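Local coordinates for protein putative rubredoxin reductase (Rhodopseudomonas palustris, PDB 3FG2) that probably passes electrons from NADH through its bound FAD to the ferredoxin that serves the cytochrome P450 CYP199A2, at residues G13-V18 with N295-A300; S19-K24 with Q68-E73; Y99-L104 with A304-G309; I257-Q262 with I270-D275. All blocks are in the same frame, centred on the assembly; numbering follows the deposited sequence.

All four contacts belong to the Rossmann-type FAD-binding part of the reductase and gather around one parallel five-stranded sheet and its helices. Contact 4 is buried throughout; contact 1 is partly buried, and both hold residues of the FAD pocket. Contacts 2 and 3 lie farther out, their centres about 25 and 24 Å from the centre of the chain. Helix 11-22 serves contacts 1 and 2, helix 293-306 serves contacts 1 and 3, and neighbouring strands 101-104 and 270-272 carry contacts 3 and 4. Between protein segments, the inner pair relies on small apolar groups. Nearer the periphery, an arginine grips backbone carbonyls in contact 2, and an imidazole meets leucine and arginine in contact 3.

Contact 1 of 4, residues G13-V18 with N295-A300; sequences GFQVAV and NATDQA
Gln15 and Val16 close over the methyl group of Ala300, a worked example of how one small residue lets two helices come near. The axes of helix segments 13-18 and 295-300 approach to 8.2 Å and run roughly the same way, 28° apart. Where the backbones come nearest, the CA atoms of Val16 and Ala300 are 4.4 Å apart. The side chain of Gln15 can be traced across this seam. Its CB stands 3.6 Å from Ala300 CB. CG points anti to the backbone N (chi1 -171°), which carries it along the neighbouring helix: it sits 3.5 Å from Ala300 CB and 3.8 Å from Thr297 O. A bend at chi2 (60°) then turns the amide, and its NE2 reaches the Thr297 methyl, at 4.2 Å from CG2. This last meeting is packing only; the hydroxyl of Thr297 is engaged with Val293 O in the preceding helical turn. The same methyl, Ala300 CB, also lies 3.4 Å from the backbone N of Val16, while the Val16 CG2 branch rests beside Ala300 O. No hydrogen bond joins the two segments, so the fit depends on shape. Farther toward the N-terminal ends, Gly13 and Ala296 touch FAD, Gly13 belonging to what is probably the GxGxxG dinucleotide-binding motif of the Rossmann fold. Beneath the pair, Val16 packs on Val103 of strand 101-104 and on Ile273 just past strand 270-272, while Phe14 turns to helix 64-69 and stacks with Phe61. Helix 11-22 is thus wedged between helix 293-306, helix 64-69 and the parallel sheet.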
# COMPACT_ATOMS: atom_id res chain seq x y z
N GLY A 13 -10.76 -6.90 -2.02
CA GLY A 13 -12.07 -7.45 -1.76
C GLY A 13 -13.11 -6.99 -2.76
O GLY A 13 -13.87 -7.78 -3.31
N PHE A 14 -13.14 -5.68 -2.99
CA PHE A 14 -14.08 -5.09 -3.93
C PHE A 14 -13.83 -5.58 -5.36
O PHE A 14 -14.77 -5.93 -6.08
CB PHE A 14 -13.97 -3.57 -3.88
CG PHE A 14 -14.70 -2.87 -4.99
CD1 PHE A 14 -16.08 -2.79 -4.99
CD2 PHE A 14 -13.99 -2.32 -6.06
CE1 PHE A 14 -16.76 -2.16 -6.04
CE2 PHE A 14 -14.66 -1.69 -7.11
CZ PHE A 14 -16.05 -1.61 -7.10
N GLN A 15 -12.56 -5.60 -5.76
CA GLN A 15 -12.19 -6.03 -7.11
C GLN A 15 -12.53 -7.48 -7.42
O GLN A 15 -13.00 -7.78 -8.52
CB GLN A 15 -10.71 -5.79 -7.36
CG GLN A 15 -10.29 -6.01 -8.80
CD GLN A 15 -11.02 -5.09 -9.76
OE1 GLN A 15 -11.67 -5.54 -10.71
NE2 GLN A 15 -10.92 -3.78 -9.52
N VAL A 16 -12.30 -8.39 -6.49
CA VAL A 16 -12.61 -9.79 -6.75
C VAL A 16 -14.12 -9.95 -6.90
O VAL A 16 -14.60 -10.74 -7.72
CB VAL A 16 -12.09 -10.71 -5.63
CG1 VAL A 16 -12.83 -10.46 -4.35
CG2 VAL A 16 -12.23 -12.16 -6.06
N ALA A 17 -14.88 -9.21 -6.11
CA ALA A 17 -16.34 -9.28 -6.19
C ALA A 17 -16.76 -8.86 -7.59
O ALA A 17 -17.49 -9.57 -8.28
CB ALA A 17 -16.97 -8.35 -5.15
N VAL A 18 -16.30 -7.68 -7.99
CA VAL A 18 -16.62 -7.14 -9.30
C VAL A 18 -16.15 -8.03 -10.44
O VAL A 18 -16.93 -8.37 -11.33
CB VAL A 18 -16.02 -5.73 -9.46
CG1 VAL A 18 -16.10 -5.28 -10.91
CG2 VAL A 18 -16.78 -4.76 -8.57
N ASN A 295 -1.19 -4.81 -7.17
CA ASN A 295 -1.18 -6.16 -6.63
C ASN A 295 -2.56 -6.63 -6.17
O ASN A 295 -2.96 -7.76 -6.44
CB ASN A 295 -0.20 -6.24 -5.47
CG ASN A 295 -0.13 -7.63 -4.87
OD1 ASN A 295 -0.60 -7.86 -3.75
ND2 ASN A 295 0.43 -8.56 -5.62
N ALA A 296 -3.28 -5.76 -5.47
CA ALA A 296 -4.60 -6.10 -4.98
C ALA A 296 -5.53 -6.38 -6.15
O ALA A 296 -6.28 -7.36 -6.17
CB ALA A 296 -5.16 -4.95 -4.13
N THR A 297 -5.45 -5.50 -7.14
CA THR A 297 -6.28 -5.59 -8.33
C THR A 297 -5.98 -6.81 -9.20
O THR A 297 -6.87 -7.60 -9.49
CB THR A 297 -6.12 -4.31 -9.17
OG1 THR A 297 -6.61 -3.19 -8.41
CG2 THR A 297 -6.88 -4.41 -10.47
N ASP A 298 -4.72 -6.98 -9.61
CA ASP A 298 -4.36 -8.10 -10.46
C ASP A 298 -4.59 -9.43 -9.76
O ASP A 298 -5.01 -10.41 -10.38
CB ASP A 298 -2.91 -8.01 -10.91
CG ASP A 298 -2.63 -6.78 -11.76
OD1 ASP A 298 -3.57 -6.26 -12.41
OD2 ASP A 298 -1.46 -6.35 -11.79
N GLN A 299 -4.32 -9.48 -8.46
CA GLN A 299 -4.52 -10.71 -7.73
C GLN A 299 -6.01 -11.04 -7.70
O GLN A 299 -6.40 -12.21 -7.84
CB GLN A 299 -3.96 -10.60 -6.32
CG GLN A 299 -2.53 -11.12 -6.21
CD GLN A 299 -2.03 -11.15 -4.78
OE1 GLN A 299 -2.80 -11.41 -3.85
NE2 GLN A 299 -0.74 -10.90 -4.60
N ALA A 300 -6.84 -10.02 -7.54
CA ALA A 300 -8.29 -10.22 -7.52
C ALA A 300 -8.73 -10.80 -8.86
O ALA A 300 -9.52 -11.75 -8.90
CB ALA A 300 -9.00 -8.90 -7.26

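Contact 2 of 4, residues S19-K24 with Q68-E73; sequences SLRQAK and QDQAIE
The guanidinium of Arg21 is met at its edge by two successive backbone carbonyls, those of Gln70 and Ala71. NE donates to Gln70 O at 2.8 Å, and the oxygen lies only 9° out of the guanidinium plane; the donor stands nearly in line with the C=O bond. NH2 donates to Ala71 O, also at 2.8 Å, but here the fit is less flat, with the donor raised 43° above the carbonyl plane. The methyl of Ala71 comes close as well, its CB 3.3 Å from NH2. Upstream, the aliphatic part of the arginine lies against the same chain: CG is 3.3 Å from Gln70 O and 4.1 Å from Ile72 CG1, the arginine and isoleucine running past each other in opposite directions. A bend at chi2 (-50°) swings the chain so that NE and NH2 both face the carbonyls. The third nitrogen, NH1, is held by Gly27 O. A leucine in place of Arg21 would probably leave the carbonyls of Gln70, Ala71 and Gly27 without this donor and the turn less firmly tied to the helix. Both backbones change course here. Segment 68-73 leaves helix 64-69 through a Schellman motif at Ala71 and enters strand 72-75 at the sheet margin, and helix 11-22 ends in another with Lys24 at positive phi. One side chain therefore joins a helix end to a helix-to-strand turn. Across this contact the acceptors are neutral backbone carbonyls, so the grip rests on directed hydrogen bonds and not on an ion pair; the carbonyl dipoles would be expected to favour the positive charge.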
# COMPACT_ATOMS: atom_id res chain seq x y z
N SER A 19 -14.87 -8.42 -10.42
CA SER A 19 -14.33 -9.27 -11.47
C SER A 19 -15.03 -10.61 -11.54
O SER A 19 -15.11 -11.23 -12.60
CB SER A 19 -12.83 -9.49 -11.25
OG SER A 19 -12.11 -8.29 -11.43
N LEU A 20 -15.54 -11.05 -10.40
CA LEU A 20 -16.24 -12.32 -10.33
C LEU A 20 -17.52 -12.20 -11.17
O LEU A 20 -17.84 -13.07 -11.98
CB LEU A 20 -16.56 -12.64 -8.87
CG LEU A 20 -16.51 -14.07 -8.33
CD1 LEU A 20 -15.41 -14.89 -9.01
CD2 LEU A 20 -16.27 -13.99 -6.82
N ARG A 21 -18.24 -11.09 -10.97
CA ARG A 21 -19.47 -10.85 -11.71
C ARG A 21 -19.21 -10.64 -13.20
O ARG A 21 -19.90 -11.22 -14.04
CB ARG A 21 -20.23 -9.64 -11.15
CG ARG A 21 -21.03 -9.93 -9.88
CD ARG A 21 -21.92 -11.17 -10.04
NE ARG A 21 -22.86 -11.32 -8.93
CZ ARG A 21 -23.17 -12.48 -8.37
NH1 ARG A 21 -22.62 -13.60 -8.83
NH2 ARG A 21 -24.01 -12.53 -7.35
N GLN A 22 -18.22 -9.82 -13.52
CA GLN A 22 -17.90 -9.57 -14.92
C GLN A 22 -17.71 -10.89 -15.64
O GLN A 22 -18.11 -11.04 -16.79
CB GLN A 22 -16.64 -8.72 -15.05
CG GLN A 22 -16.83 -7.26 -14.66
CD GLN A 22 -15.57 -6.45 -14.81
OE1 GLN A 22 -14.98 -6.40 -15.89
NE2 GLN A 22 -15.14 -5.82 -13.73
N ALA A 23 -17.09 -11.85 -14.96
CA ALA A 23 -16.84 -13.17 -15.53
C ALA A 23 -18.08 -14.05 -15.45
O ALA A 23 -18.01 -15.26 -15.67
CB ALA A 23 -15.67 -13.84 -14.81
N LYS A 24 -19.22 -13.44 -15.14
CA LYS A 24 -20.49 -14.15 -15.06
C LYS A 24 -20.55 -15.30 -14.05
O LYS A 24 -21.06 -16.38 -14.37
CB LYS A 24 -20.87 -14.68 -16.44
CG LYS A 24 -21.91 -13.86 -17.20
CD LYS A 24 -21.36 -12.54 -17.73
CE LYS A 24 -21.51 -11.41 -16.73
NZ LYS A 24 -21.12 -10.10 -17.34
N GLN A 68 -26.16 -3.59 -5.46
CA GLN A 68 -27.49 -4.18 -5.62
C GLN A 68 -27.65 -4.65 -7.07
O GLN A 68 -28.04 -5.79 -7.32
CB GLN A 68 -28.56 -3.15 -5.27
CG GLN A 68 -28.24 -2.39 -3.98
CD GLN A 68 -29.32 -1.38 -3.60
OE1 GLN A 68 -29.78 -0.60 -4.44
NE2 GLN A 68 -29.71 -1.38 -2.33
N ASP A 69 -27.33 -3.77 -8.01
CA ASP A 69 -27.43 -4.08 -9.43
C ASP A 69 -26.51 -5.23 -9.82
O ASP A 69 -26.75 -5.93 -10.79
CB ASP A 69 -27.07 -2.85 -10.26
CG ASP A 69 -27.93 -1.64 -9.94
OD1 ASP A 69 -27.68 -0.56 -10.52
OD2 ASP A 69 -28.86 -1.78 -9.12
N GLN A 70 -25.44 -5.41 -9.04
CA GLN A 70 -24.46 -6.45 -9.33
C GLN A 70 -24.68 -7.75 -8.56
O GLN A 70 -23.94 -8.72 -8.76
CB GLN A 70 -23.05 -5.93 -9.03
CG GLN A 70 -22.63 -4.74 -9.88
CD GLN A 70 -22.66 -5.04 -11.36
OE1 GLN A 70 -22.34 -6.15 -11.78
NE2 GLN A 70 -23.03 -4.05 -12.17
N ALA A 71 -25.69 -7.77 -7.70
CA ALA A 71 -25.98 -8.96 -6.91
C ALA A 71 -24.83 -9.28 -5.96
O ALA A 71 -24.59 -10.44 -5.64
CB ALA A 71 -26.26 -10.15 -7.82
N ILE A 72 -24.11 -8.24 -5.54
CA ILE A 72 -23.01 -8.41 -4.60
C ILE A 72 -23.53 -8.00 -3.24
O ILE A 72 -23.76 -6.82 -2.97
CB ILE A 72 -21.79 -7.52 -4.97
CG1 ILE A 72 -21.20 -7.99 -6.30
CG2 ILE A 72 -20.74 -7.61 -3.87
CD1 ILE A 72 -19.99 -7.20 -6.77
N GLU A 73 -23.72 -8.99 -2.38
CA GLU A 73 -24.24 -8.76 -1.04
C GLU A 73 -23.23 -8.06 -0.14
O GLU A 73 -22.25 -8.67 0.29
CB GLU A 73 -24.67 -10.09 -0.42
CG GLU A 73 -25.77 -9.98 0.61
CD GLU A 73 -26.11 -11.32 1.22
OE1 GLU A 73 -26.34 -12.28 0.45
OE2 GLU A 73 -26.14 -11.40 2.47

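Contact 3 of 4, residues Y99-L104 with A304-G309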
# COMPACT_ATOMS: atom_id res chain seq x y z
N TYR A 99 -20.01 -21.29 3.04
CA TYR A 99 -19.39 -20.79 1.83
C TYR A 99 -18.92 -21.93 0.94
O TYR A 99 -18.61 -23.03 1.42
CB TYR A 99 -18.20 -19.87 2.18
CG TYR A 99 -17.06 -20.55 2.93
CD1 TYR A 99 -16.20 -21.43 2.28
CD2 TYR A 99 -16.88 -20.32 4.29
CE1 TYR A 99 -15.18 -22.07 2.97
CE2 TYR A 99 -15.86 -20.96 4.99
CZ TYR A 99 -15.02 -21.84 4.32
OH TYR A 99 -14.03 -22.49 5.01
N GLY A 100 -18.90 -21.67 -0.36
CA GLY A 100 -18.42 -22.66 -1.31
C GLY A 100 -16.92 -22.42 -1.36
O GLY A 100 -16.11 -23.34 -1.23
N HIS A 101 -16.56 -21.15 -1.55
CA HIS A 101 -15.16 -20.74 -1.58
C HIS A 101 -15.02 -19.45 -0.78
O HIS A 101 -15.85 -18.54 -0.90
CB HIS A 101 -14.68 -20.53 -3.02
CG HIS A 101 -13.19 -20.58 -3.16
ND1 HIS A 101 -12.37 -19.53 -2.79
CD2 HIS A 101 -12.36 -21.57 -3.57
CE1 HIS A 101 -11.11 -19.88 -2.96
NE2 HIS A 101 -11.07 -21.11 -3.43
N LEU A 102 -13.98 -19.39 0.04
CA LEU A 102 -13.71 -18.22 0.89
C LEU A 102 -12.51 -17.43 0.39
O LEU A 102 -11.43 -17.98 0.18
CB LEU A 102 -13.46 -18.68 2.33
CG LEU A 102 -13.00 -17.61 3.34
CD1 LEU A 102 -14.03 -16.50 3.41
CD2 LEU A 102 -12.79 -18.25 4.71
N VAL A 103 -12.71 -16.13 0.20
CA VAL A 103 -11.64 -15.25 -0.26
C VAL A 103 -11.22 -14.29 0.86
O VAL A 103 -12.01 -13.48 1.34
CB VAL A 103 -12.09 -14.41 -1.49
CG1 VAL A 103 -11.05 -13.35 -1.82
CG2 VAL A 103 -12.29 -15.32 -2.69
N LEU A 104 -9.96 -14.41 1.28
CA LEU A 104 -9.43 -13.55 2.34
C LEU A 104 -8.73 -12.34 1.73
O LEU A 104 -7.76 -12.48 0.99
CB LEU A 104 -8.43 -14.32 3.21
CG LEU A 104 -9.04 -15.52 3.95
CD1 LEU A 104 -7.98 -16.22 4.78
CD2 LEU A 104 -10.20 -15.03 4.83
N ALA A 304 -10.68 -14.35 -9.54
CA ALA A 304 -11.97 -14.31 -10.22
C ALA A 304 -11.91 -15.19 -11.46
O ALA A 304 -12.86 -15.91 -11.78
CB ALA A 304 -12.31 -12.89 -10.61
N ALA A 305 -10.78 -15.14 -12.16
CA ALA A 305 -10.60 -15.93 -13.37
C ALA A 305 -10.58 -17.41 -13.05
O ALA A 305 -11.10 -18.23 -13.81
CB ALA A 305 -9.31 -15.52 -14.07
N ARG A 306 -9.98 -17.75 -11.92
CA ARG A 306 -9.90 -19.15 -11.50
C ARG A 306 -11.26 -19.70 -11.11
O ARG A 306 -11.72 -20.71 -11.64
CB ARG A 306 -8.94 -19.29 -10.32
CG ARG A 306 -8.48 -20.72 -10.05
CD ARG A 306 -7.71 -20.80 -8.75
NE ARG A 306 -8.62 -20.70 -7.62
CZ ARG A 306 -8.38 -20.02 -6.51
NH1 ARG A 306 -7.24 -19.35 -6.37
NH2 ARG A 306 -9.28 -20.01 -5.54
N LEU A 307 -11.92 -19.02 -10.18
CA LEU A 307 -13.23 -19.46 -9.70
C LEU A 307 -14.28 -19.53 -10.80
O LEU A 307 -15.43 -19.89 -10.53
CB LEU A 307 -13.71 -18.54 -8.58
CG LEU A 307 -12.80 -18.43 -7.35
CD1 LEU A 307 -13.41 -17.47 -6.34
CD2 LEU A 307 -12.61 -19.80 -6.74
N THR A 308 -13.91 -19.17 -12.03
CA THR A 308 -14.85 -19.21 -13.14
C THR A 308 -14.36 -20.00 -14.34
O THR A 308 -14.98 -19.94 -15.40
CB THR A 308 -15.23 -17.79 -13.65
OG1 THR A 308 -14.10 -17.19 -14.30
CG2 THR A 308 -15.71 -16.91 -12.51
N GLY A 309 -13.25 -20.72 -14.20
CA GLY A 309 -12.79 -21.49 -15.34
C GLY A 309 -11.31 -21.66 -15.58
O GLY A 309 -10.79 -22.77 -15.44
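Strand residues His101 and Val103 face the outgoing end of helix 293-306, where the chain bends into a type I turn from Arg306 to Gly309, with the CA atoms of His101 and Leu307 8.4 Å apart. Leu307 brings its CD2 methyl over the centre of one face of the imidazole, a CH-pi contact with CD2 3.7 Å from the ring centroid and 12° off the normal. The other branch of the leucine, CD1, reaches Val103 CG2 at 4.4 Å. His101 holds CG anti to the backbone N (chi1 -160°), which sends the ring out from the strand to the helix end. Arg306 arrives across it at about a right angle. Its NH2 is 3.0 Å from His101 NE2, the ring and guanidinium planes being 47° apart, and it donates to Ser271 OG on the adjacent strand. A serine in place of His101 would probably open a gap beneath Leu307 CD2 and deprive Arg306 NH2 of a close neighbour. The imidazole thus serves two chemistries, an apolar face for leucine and a nitrogen beside arginine. A neighbouring guanidinium would tend to disfavour protonation of this histidine.

Contact 4 of 4, residues I257-Q262 with I270-D275. With FAD (flavin-adenine dinucleotide), chain B.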
# COMPACT_ATOMS: atom_id res chain seq x y z
N ILE A 257 -0.62 -14.28 4.74
CA ILE A 257 -1.28 -15.58 4.65
C ILE A 257 -0.67 -16.31 3.46
O ILE A 257 -0.76 -15.85 2.32
CB ILE A 257 -2.80 -15.43 4.43
CG1 ILE A 257 -3.38 -14.47 5.46
CG2 ILE A 257 -3.49 -16.79 4.54
CD1 ILE A 257 -4.87 -14.21 5.30
N ILE A 258 -0.04 -17.45 3.72
CA ILE A 258 0.62 -18.21 2.66
C ILE A 258 -0.33 -18.84 1.63
O ILE A 258 -1.32 -19.48 1.98
CB ILE A 258 1.53 -19.31 3.26
CG1 ILE A 258 2.69 -18.65 4.01
CG2 ILE A 258 2.08 -20.20 2.15
CD1 ILE A 258 3.53 -19.62 4.83
N VAL A 259 0.01 -18.63 0.36
CA VAL A 259 -0.76 -19.15 -0.77
C VAL A 259 0.19 -19.56 -1.90
O VAL A 259 1.31 -19.06 -1.98
CB VAL A 259 -1.76 -18.07 -1.29
CG1 VAL A 259 -2.77 -17.71 -0.20
CG2 VAL A 259 -1.01 -16.83 -1.74
N ASP A 260 -0.25 -20.47 -2.76
CA ASP A 260 0.59 -20.93 -3.87
C ASP A 260 0.48 -20.03 -5.11
O ASP A 260 -0.05 -18.93 -5.03
CB ASP A 260 0.26 -22.38 -4.25
CG ASP A 260 -1.19 -22.57 -4.68
OD1 ASP A 260 -1.87 -21.57 -5.03
OD2 ASP A 260 -1.65 -23.74 -4.68
N GLN A 261 0.98 -20.51 -6.25
CA GLN A 261 0.94 -19.74 -7.49
C GLN A 261 -0.46 -19.26 -7.87
O GLN A 261 -0.61 -18.24 -8.53
CB GLN A 261 1.49 -20.58 -8.64
CG GLN A 261 2.96 -20.93 -8.51
CD GLN A 261 3.44 -21.87 -9.60
OE1 GLN A 261 4.62 -22.23 -9.64
NE2 GLN A 261 2.53 -22.27 -10.49
N GLN A 262 -1.47 -20.01 -7.46
CA GLN A 262 -2.84 -19.64 -7.80
C GLN A 262 -3.55 -18.90 -6.69
O GLN A 262 -4.78 -18.74 -6.73
CB GLN A 262 -3.62 -20.88 -8.23
CG GLN A 262 -3.29 -21.32 -9.65
CD GLN A 262 -3.82 -22.70 -9.98
OE1 GLN A 262 -4.93 -23.07 -9.59
NE2 GLN A 262 -3.02 -23.48 -10.70
N ILE A 270 -10.44 -21.87 0.03
CA ILE A 270 -9.96 -20.65 0.68
C ILE A 270 -8.75 -20.01 -0.01
O ILE A 270 -7.66 -20.59 -0.07
CB ILE A 270 -9.59 -20.90 2.16
CG1 ILE A 270 -10.82 -21.39 2.92
CG2 ILE A 270 -9.08 -19.61 2.79
CD1 ILE A 270 -10.61 -21.52 4.43
N SER A 271 -8.96 -18.80 -0.52
CA SER A 271 -7.90 -18.04 -1.19
C SER A 271 -7.56 -16.79 -0.40
O SER A 271 -8.36 -16.32 0.42
CB SER A 271 -8.34 -17.62 -2.60
OG SER A 271 -8.43 -18.73 -3.46
N ALA A 272 -6.38 -16.24 -0.65
CA ALA A 272 -5.95 -15.01 0.02
C ALA A 272 -5.40 -14.08 -1.06
O ALA A 272 -4.61 -14.51 -1.90
CB ALA A 272 -4.88 -15.31 1.06
N ILE A 273 -5.82 -12.82 -1.04
CA ILE A 273 -5.37 -11.85 -2.03
C ILE A 273 -5.09 -10.48 -1.41
O ILE A 273 -5.64 -10.13 -0.36
CB ILE A 273 -6.44 -11.64 -3.13
CG1 ILE A 273 -7.75 -11.18 -2.49
CG2 ILE A 273 -6.64 -12.92 -3.92
CD1 ILE A 273 -8.82 -10.82 -3.48
N GLY A 274 -4.24 -9.70 -2.08
CA GLY A 274 -3.92 -8.37 -1.61
C GLY A 274 -2.80 -8.26 -0.60
O GLY A 274 -1.92 -9.11 -0.53
N ASP A 275 -2.82 -7.19 0.17
CA ASP A 275 -1.80 -6.95 1.17
C ASP A 275 -1.62 -8.10 2.16
O ASP A 275 -0.52 -8.30 2.67
CB ASP A 275 -2.12 -5.67 1.94
CG ASP A 275 -1.78 -4.41 1.16
OD1 ASP A 275 -1.49 -4.51 -0.05
OD2 ASP A 275 -1.81 -3.32 1.77
PA FAD B . -7.16 -2.86 2.07
O1A FAD B . -6.43 -2.42 3.29
O2A FAD B . -7.54 -1.97 1.13
O5B FAD B . -8.48 -3.31 2.71
C5B FAD B . -8.60 -4.31 3.78
C4B FAD B . -10.06 -4.17 4.27
O4B FAD B . -10.38 -5.41 5.00
C3B FAD B . -10.32 -3.02 5.26
O3B FAD B . -11.44 -2.23 5.00
C2B FAD B . -10.29 -3.74 6.58
O2B FAD B . -10.90 -3.03 7.62
C1B FAD B . -11.05 -4.99 6.24
N9A FAD B . -10.88 -6.15 7.12
C8A FAD B . -9.74 -6.53 7.76
N7A FAD B . -9.90 -7.62 8.50
C5A FAD B . -11.21 -7.97 8.33
C6A FAD B . -12.02 -9.08 8.89
N6A FAD B . -11.55 -10.00 9.71
N1A FAD B . -13.33 -9.10 8.48
C2A FAD B . -13.86 -8.17 7.62
N3A FAD B . -13.20 -7.12 7.07
C4A FAD B . -11.87 -7.06 7.46
N1 FAD B . -0.83 1.83 -3.32
C2 FAD B . -0.48 2.27 -4.53
O2 FAD B . -0.21 1.51 -5.41
N3 FAD B . -0.42 3.67 -4.84
C4 FAD B . -0.73 4.63 -3.90
O4 FAD B . -0.67 5.81 -4.20
C4X FAD B . -1.11 4.16 -2.57
N5 FAD B . -1.43 5.06 -1.61
C5X FAD B . -1.80 4.58 -0.36
C6 FAD B . -2.15 5.54 0.63
C7 FAD B . -2.54 5.15 1.90
C7M FAD B . -2.90 6.21 2.92
C8 FAD B . -2.60 3.73 2.25
C8M FAD B . -3.02 3.24 3.61
C9 FAD B . -2.26 2.77 1.27
C9A FAD B . -1.86 3.18 -0.03
N10 FAD B . -1.51 2.25 -1.09
C10 FAD B . -1.15 2.70 -2.33
C1' FAD B . -1.57 0.80 -0.77
C2' FAD B . -2.97 0.22 -1.13
O2' FAD B . -3.95 0.99 -0.46
C3' FAD B . -3.00 -1.23 -0.69
O3' FAD B . -2.02 -1.96 -1.41
C4' FAD B . -4.38 -1.82 -0.96
O4' FAD B . -5.40 -1.07 -0.25
C5' FAD B . -4.38 -3.26 -0.51
O5' FAD B . -5.83 -3.82 -0.77
P FAD B . -6.41 -4.83 0.18
O1P FAD B . -7.79 -5.11 -0.46
O2P FAD B . -5.61 -5.96 0.38
O3P FAD B . -6.59 -4.24 1.51
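Asp260 OD1 is gripped by two backbone donors, Gln262 N at 2.9 Å and Leu264 N; the first of these bonds turns the chain in an Asx turn just beyond Val259. From here segment 257-262 meets strand 270-272 through apolar groups alone. The methyl of Ala272 is the centre of that contact. Val259 CG1 presses on it at 3.4 Å to Ala272 CB, tighter than usual van der Waals spacing, and Ile257 lies alongside, its CB 4.0 Å from the same methyl. The two strands belong to different sheets, so the packing fills the space between the five-stranded parallel sheet and the smaller sheet of strand 257-259. Past strand 270-272 the chain reaches the cofactor. Asp275 OD1 accepts a hydrogen bond from the ribityl hydroxyl O3' of FAD at 2.9 Å, and the backbone N of the same residue donates to FAD O2P at 3.1 Å. With CG beside its own backbone N (chi1 -77°), the carboxylate lies against the sugar chain, OD2 coming 3.4 Å from FAD C5'. Gly274 precedes it; a side chain there would run into the phosphate oxygen O2P. The division of labour is plain: methyl packing joins the sheets, while directed polar bonds at the strand's exit hold the flavin's phosphate and ribityl chain.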